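Local coordinates for protein thiol-activated cytolysin (PDB 6NAL) that probably assembles on target membranes and inserts as a large beta-barrel pore, as other members of the cholesterol-dependent cytolysin family do, at residues R39-T44 against T360-G365; E184-Y189 against K247-L252. One frame throughout, in Å; residues are numbered along the deposited sequence.

Contact 1. Residues R39-T44 against T360-G365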
# COMPACT_ATOMS: atom_id res chain seq x y z
N ARG A 39 2.07 -1.13 16.72
CA ARG A 39 1.66 -1.04 18.11
C ARG A 39 0.14 -0.99 18.15
O ARG A 39 -0.54 -0.81 17.14
CB ARG A 39 2.25 0.20 18.79
CG ARG A 39 1.72 1.48 18.25
CD ARG A 39 2.55 2.69 18.70
NE ARG A 39 2.09 3.88 17.99
CZ ARG A 39 1.03 4.57 18.35
NH1 ARG A 39 0.36 4.20 19.45
NH2 ARG A 39 0.65 5.63 17.65
N PHE A 40 -0.36 -1.10 19.37
CA PHE A 40 -1.77 -0.98 19.66
C PHE A 40 -2.06 0.24 20.50
O PHE A 40 -1.35 0.52 21.47
CB PHE A 40 -2.27 -2.19 20.42
CG PHE A 40 -2.35 -3.41 19.61
CD1 PHE A 40 -3.51 -3.69 18.91
CD2 PHE A 40 -1.27 -4.26 19.52
CE1 PHE A 40 -3.60 -4.84 18.14
CE2 PHE A 40 -1.34 -5.40 18.74
CZ PHE A 40 -2.52 -5.70 18.06
N ASP A 41 -3.16 0.91 20.18
CA ASP A 41 -3.75 1.95 21.01
C ASP A 41 -5.15 1.43 21.38
O ASP A 41 -6.14 1.73 20.71
CB ASP A 41 -3.81 3.29 20.28
CG ASP A 41 -4.68 4.32 21.01
OD1 ASP A 41 -5.13 4.00 22.15
OD2 ASP A 41 -4.90 5.42 20.44
N ASP A 42 -5.20 0.60 22.43
CA ASP A 42 -6.39 -0.16 22.83
C ASP A 42 -6.76 -1.14 21.72
O ASP A 42 -5.94 -2.02 21.37
CB ASP A 42 -7.46 0.85 23.25
CG ASP A 42 -7.21 1.41 24.66
OD1 ASP A 42 -6.93 0.60 25.59
OD2 ASP A 42 -7.28 2.66 24.82
N SER A 43 -7.98 -1.12 21.20
CA SER A 43 -8.31 -2.05 20.14
C SER A 43 -7.78 -1.59 18.79
O SER A 43 -7.92 -2.32 17.81
CB SER A 43 -9.84 -2.30 20.07
OG SER A 43 -10.62 -1.13 20.06
N THR A 44 -7.18 -0.41 18.72
CA THR A 44 -6.71 0.11 17.45
C THR A 44 -5.30 -0.37 17.16
O THR A 44 -4.44 -0.41 18.05
CB THR A 44 -6.77 1.63 17.43
OG1 THR A 44 -8.13 2.01 17.69
CG2 THR A 44 -6.37 2.17 16.11
N THR A 360 1.76 5.73 8.15
CA THR A 360 1.06 5.18 9.29
C THR A 360 -0.36 4.87 8.83
O THR A 360 -0.98 5.71 8.16
CB THR A 360 1.06 6.19 10.42
OG1 THR A 360 2.40 6.47 10.86
CG2 THR A 360 0.22 5.65 11.56
N GLU A 361 -0.84 3.65 9.11
CA GLU A 361 -2.23 3.27 8.93
C GLU A 361 -2.81 2.84 10.27
O GLU A 361 -2.15 2.13 11.03
CB GLU A 361 -2.42 2.11 7.94
CG GLU A 361 -2.12 2.50 6.49
CD GLU A 361 -3.36 2.97 5.73
OE1 GLU A 361 -3.39 4.16 5.28
OE2 GLU A 361 -4.29 2.14 5.56
N ARG A 362 -4.01 3.29 10.55
CA ARG A 362 -4.74 2.93 11.75
C ARG A 362 -5.90 2.04 11.33
O ARG A 362 -6.66 2.39 10.42
CB ARG A 362 -5.21 4.17 12.52
CG ARG A 362 -4.10 5.17 12.91
CD ARG A 362 -4.62 6.45 13.62
NE ARG A 362 -5.25 6.12 14.90
CZ ARG A 362 -4.63 6.15 16.08
NH1 ARG A 362 -3.35 6.52 16.14
NH2 ARG A 362 -5.28 5.81 17.19
N TYR A 363 -5.99 0.87 11.94
CA TYR A 363 -7.03 -0.11 11.66
C TYR A 363 -7.81 -0.29 12.96
O TYR A 363 -7.24 -0.70 13.99
CB TYR A 363 -6.44 -1.43 11.19
CG TYR A 363 -5.56 -1.33 9.99
CD1 TYR A 363 -6.09 -1.48 8.72
CD2 TYR A 363 -4.18 -1.13 10.13
CE1 TYR A 363 -5.30 -1.42 7.60
CE2 TYR A 363 -3.36 -1.07 8.99
CZ TYR A 363 -3.95 -1.22 7.72
OH TYR A 363 -3.21 -1.17 6.58
N SER A 364 -9.07 0.13 12.96
CA SER A 364 -9.86 0.08 14.18
C SER A 364 -10.29 -1.37 14.47
O SER A 364 -10.45 -2.19 13.56
CB SER A 364 -11.08 1.01 14.08
OG SER A 364 -11.94 0.61 13.03
N GLY A 365 -10.44 -1.67 15.75
CA GLY A 365 -11.00 -2.92 16.19
C GLY A 365 -12.48 -3.01 15.82
O GLY A 365 -13.04 -2.19 15.08
O HOH W 1 -10.05 0.35 18.14

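Contact 2. Residues E184-Y189 against K247-L252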
# COMPACT_ATOMS: atom_id res chain seq x y z
N GLU A 184 12.32 15.16 19.43
CA GLU A 184 10.99 14.96 19.98
C GLU A 184 10.30 14.08 18.95
O GLU A 184 10.96 13.62 18.03
CB GLU A 184 10.33 16.30 20.22
CG GLU A 184 11.12 17.06 21.26
CD GLU A 184 10.37 18.28 21.76
OE1 GLU A 184 9.15 18.15 22.05
OE2 GLU A 184 10.99 19.36 21.86
N LYS A 185 9.01 13.79 19.03
CA LYS A 185 8.51 12.90 17.99
C LYS A 185 7.75 13.67 16.88
O LYS A 185 6.74 13.20 16.38
CB LYS A 185 7.66 11.77 18.60
CG LYS A 185 8.18 10.43 17.97
CD LYS A 185 7.27 9.27 18.34
CE LYS A 185 6.01 9.26 17.50
NZ LYS A 185 5.20 8.03 17.77
N LYS A 186 8.18 14.91 16.58
CA LYS A 186 7.42 15.87 15.79
C LYS A 186 7.66 15.72 14.29
O LYS A 186 8.76 15.38 13.83
CB LYS A 186 7.80 17.29 16.24
CG LYS A 186 7.22 17.76 17.59
CD LYS A 186 7.68 19.18 17.92
CE LYS A 186 7.41 19.55 19.35
NZ LYS A 186 8.21 20.75 19.69
N SER A 187 6.62 15.99 13.53
CA SER A 187 6.64 16.11 12.08
C SER A 187 6.26 17.53 11.68
O SER A 187 5.71 18.30 12.48
CB SER A 187 5.66 15.11 11.45
OG SER A 187 4.32 15.44 11.79
N VAL A 188 6.57 17.87 10.42
CA VAL A 188 6.42 19.25 9.94
C VAL A 188 5.74 19.27 8.57
O VAL A 188 6.17 18.59 7.64
CB VAL A 188 7.77 19.98 9.85
CG1 VAL A 188 7.60 21.40 9.36
CG2 VAL A 188 8.52 19.96 11.18
N TYR A 189 4.73 20.10 8.44
CA TYR A 189 4.12 20.36 7.15
C TYR A 189 4.22 21.84 6.79
O TYR A 189 3.96 22.72 7.61
CB TYR A 189 2.67 19.89 7.23
CG TYR A 189 1.98 19.84 5.91
CD1 TYR A 189 2.09 18.75 5.10
CD2 TYR A 189 1.23 20.88 5.48
CE1 TYR A 189 1.47 18.70 3.87
CE2 TYR A 189 0.57 20.83 4.24
CZ TYR A 189 0.71 19.73 3.44
OH TYR A 189 0.09 19.68 2.21
N LYS A 247 3.82 27.11 8.76
CA LYS A 247 4.48 25.92 9.26
C LYS A 247 3.57 25.25 10.27
O LYS A 247 3.13 25.88 11.23
CB LYS A 247 5.82 26.28 9.91
CG LYS A 247 6.53 25.08 10.47
CD LYS A 247 7.95 25.47 10.94
CE LYS A 247 8.17 25.04 12.40
NZ LYS A 247 7.13 25.67 13.27
N PHE A 248 3.26 23.98 10.03
CA PHE A 248 2.45 23.17 10.93
C PHE A 248 3.34 22.09 11.54
O PHE A 248 3.94 21.30 10.80
CB PHE A 248 1.28 22.52 10.22
CG PHE A 248 0.39 23.45 9.49
CD1 PHE A 248 0.69 23.86 8.20
CD2 PHE A 248 -0.76 23.93 10.07
CE1 PHE A 248 -0.14 24.73 7.53
CE2 PHE A 248 -1.61 24.77 9.40
CZ PHE A 248 -1.29 25.19 8.13
N GLU A 249 3.43 22.06 12.85
CA GLU A 249 4.30 21.16 13.60
C GLU A 249 3.42 20.42 14.60
O GLU A 249 2.54 21.02 15.25
CB GLU A 249 5.40 21.94 14.31
CG GLU A 249 6.68 21.15 14.52
CD GLU A 249 7.84 21.98 15.12
OE1 GLU A 249 8.03 21.93 16.36
OE2 GLU A 249 8.56 22.67 14.35
N SER A 250 3.63 19.11 14.72
CA SER A 250 2.75 18.28 15.53
C SER A 250 3.50 17.05 16.01
O SER A 250 4.44 16.61 15.37
CB SER A 250 1.54 17.84 14.72
OG SER A 250 0.63 17.13 15.52
N LYS A 251 3.06 16.49 17.14
CA LYS A 251 3.53 15.16 17.51
C LYS A 251 2.75 14.06 16.80
O LYS A 251 3.19 12.90 16.82
CB LYS A 251 3.51 15.01 19.03
CG LYS A 251 4.68 15.75 19.68
CD LYS A 251 4.72 15.54 21.16
CE LYS A 251 6.15 15.11 21.64
NZ LYS A 251 6.74 16.05 22.67
N LEU A 252 1.58 14.38 16.24
CA LEU A 252 0.90 13.47 15.32
C LEU A 252 1.84 12.87 14.29
O LEU A 252 2.92 13.41 14.05
CB LEU A 252 -0.21 14.16 14.54
CG LEU A 252 -1.35 14.89 15.25
CD1 LEU A 252 -2.25 15.71 14.28
CD2 LEU A 252 -2.17 13.86 16.03

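Contact 1. Residues R39-T44 against T360-G365
With chi1 at 168°, Asp41 swings CG anti to its backbone N and brings its carboxylate within reach of Arg362, whose chain leaves beside its own backbone N (chi1 -57°) and bends at chi3. Arg362 NH2 donates to Asp41 OD2 over 3.3 Å, closing a salt bridge. The oxygen lies in the guanidinium plane, but the donor meets its anti side out of the carboxylate plane; with the planes 79° apart, the contact is one-to-one rather than paired and coplanar. Arg39 NH2 comes to 4.4 Å from Arg362 NH1, a like charge that Asp41 probably offsets. Thr44 lies against Tyr363 O, with CA at 3.6 Å in a CA-H...O contact and CG2 at 3.7 Å. Its OG1 is hydrogen-bonded to a water at 2.6 Å that also bonds Ser43 OG and accepts from Gly365 N at 3.2 Å, tying the turn to strand 349-372. Asp41 to Thr44 form a type II' turn, closed by Thr44 N to Asp41 O at 3.1 Å and backed by Asp41 N to Thr44 O at 2.8 Å. This hairpin joins strands 37-41 and 44-59, the latter antiparallel to strand 349-372, Tyr363 pairing with Tyr45, and the Ser43 backbone bonds Gly420.

Contact 2. Residues E184-Y189 against K247-L252
An antiparallel strand pair in the large sheet carries this contact, edged by a five-residue salt-bridge network. Ser187 with Ser250 and Tyr189 with Phe248 are hydrogen-bonded pairs; Val188 with Glu249, between them, is non-hydrogen-bonded. The Tyr189-Phe248 pair is straight, Tyr189 N to Phe248 O and Phe248 N to Tyr189 O both 2.8 Å long with 172° at the hydrogen. On the same face their rings lie side by side, Phe248 CD1 reaching the Tyr189 ring edge at CD2, 4.1 Å away. On the opposite face, Val188 CG2 packs on Glu249 CG at 4.0 Å. Glu249 sends CG anti to its backbone N (chi1 -151°) and runs on extended, forming salt bridges from OE1 to Lys186 NZ (3.5 Å) and from OE2 to Lys247 NZ. In the loops, Lys251 NZ reaches Glu184 OE1 at 3.3 Å, a weak salt-bridge bond, and a long bridge from Lys186 NZ to Glu184 OE1 links the two halves. Ser250 OG accepts from Leu252 N in an ST turn and donates to Gln286 O. Tyr189 OH bonds Ser150 OG. Helix 254-264 covers the aromatic face, helix 178-183 meets Val188 and Glu249 through Thr181, and strand 287-294 flanks strand 232-250.

Along the chain contact 2 is nested within the loop closed by contact 1, so 184-189 and 247-252 both fall between 39-44 and 360-365. The centres are 20 Å apart and the nearest atoms about 5 Å, without touching. They belong to different sheets: contact 1 to the mixed sheet containing strands 44-59 and 349-372, contact 2 to the antiparallel sheet containing strands 187-202 and 232-250. Contact 1 lies at the surface, 26 Å from the chain centre, whereas contact 2 is partly buried, at 13 Å. Thr360 N bonds Thr255 OG1 in the first turn of helix 254-264, which covers the aromatic face of contact 2, and the two sheets thus meet through that helix.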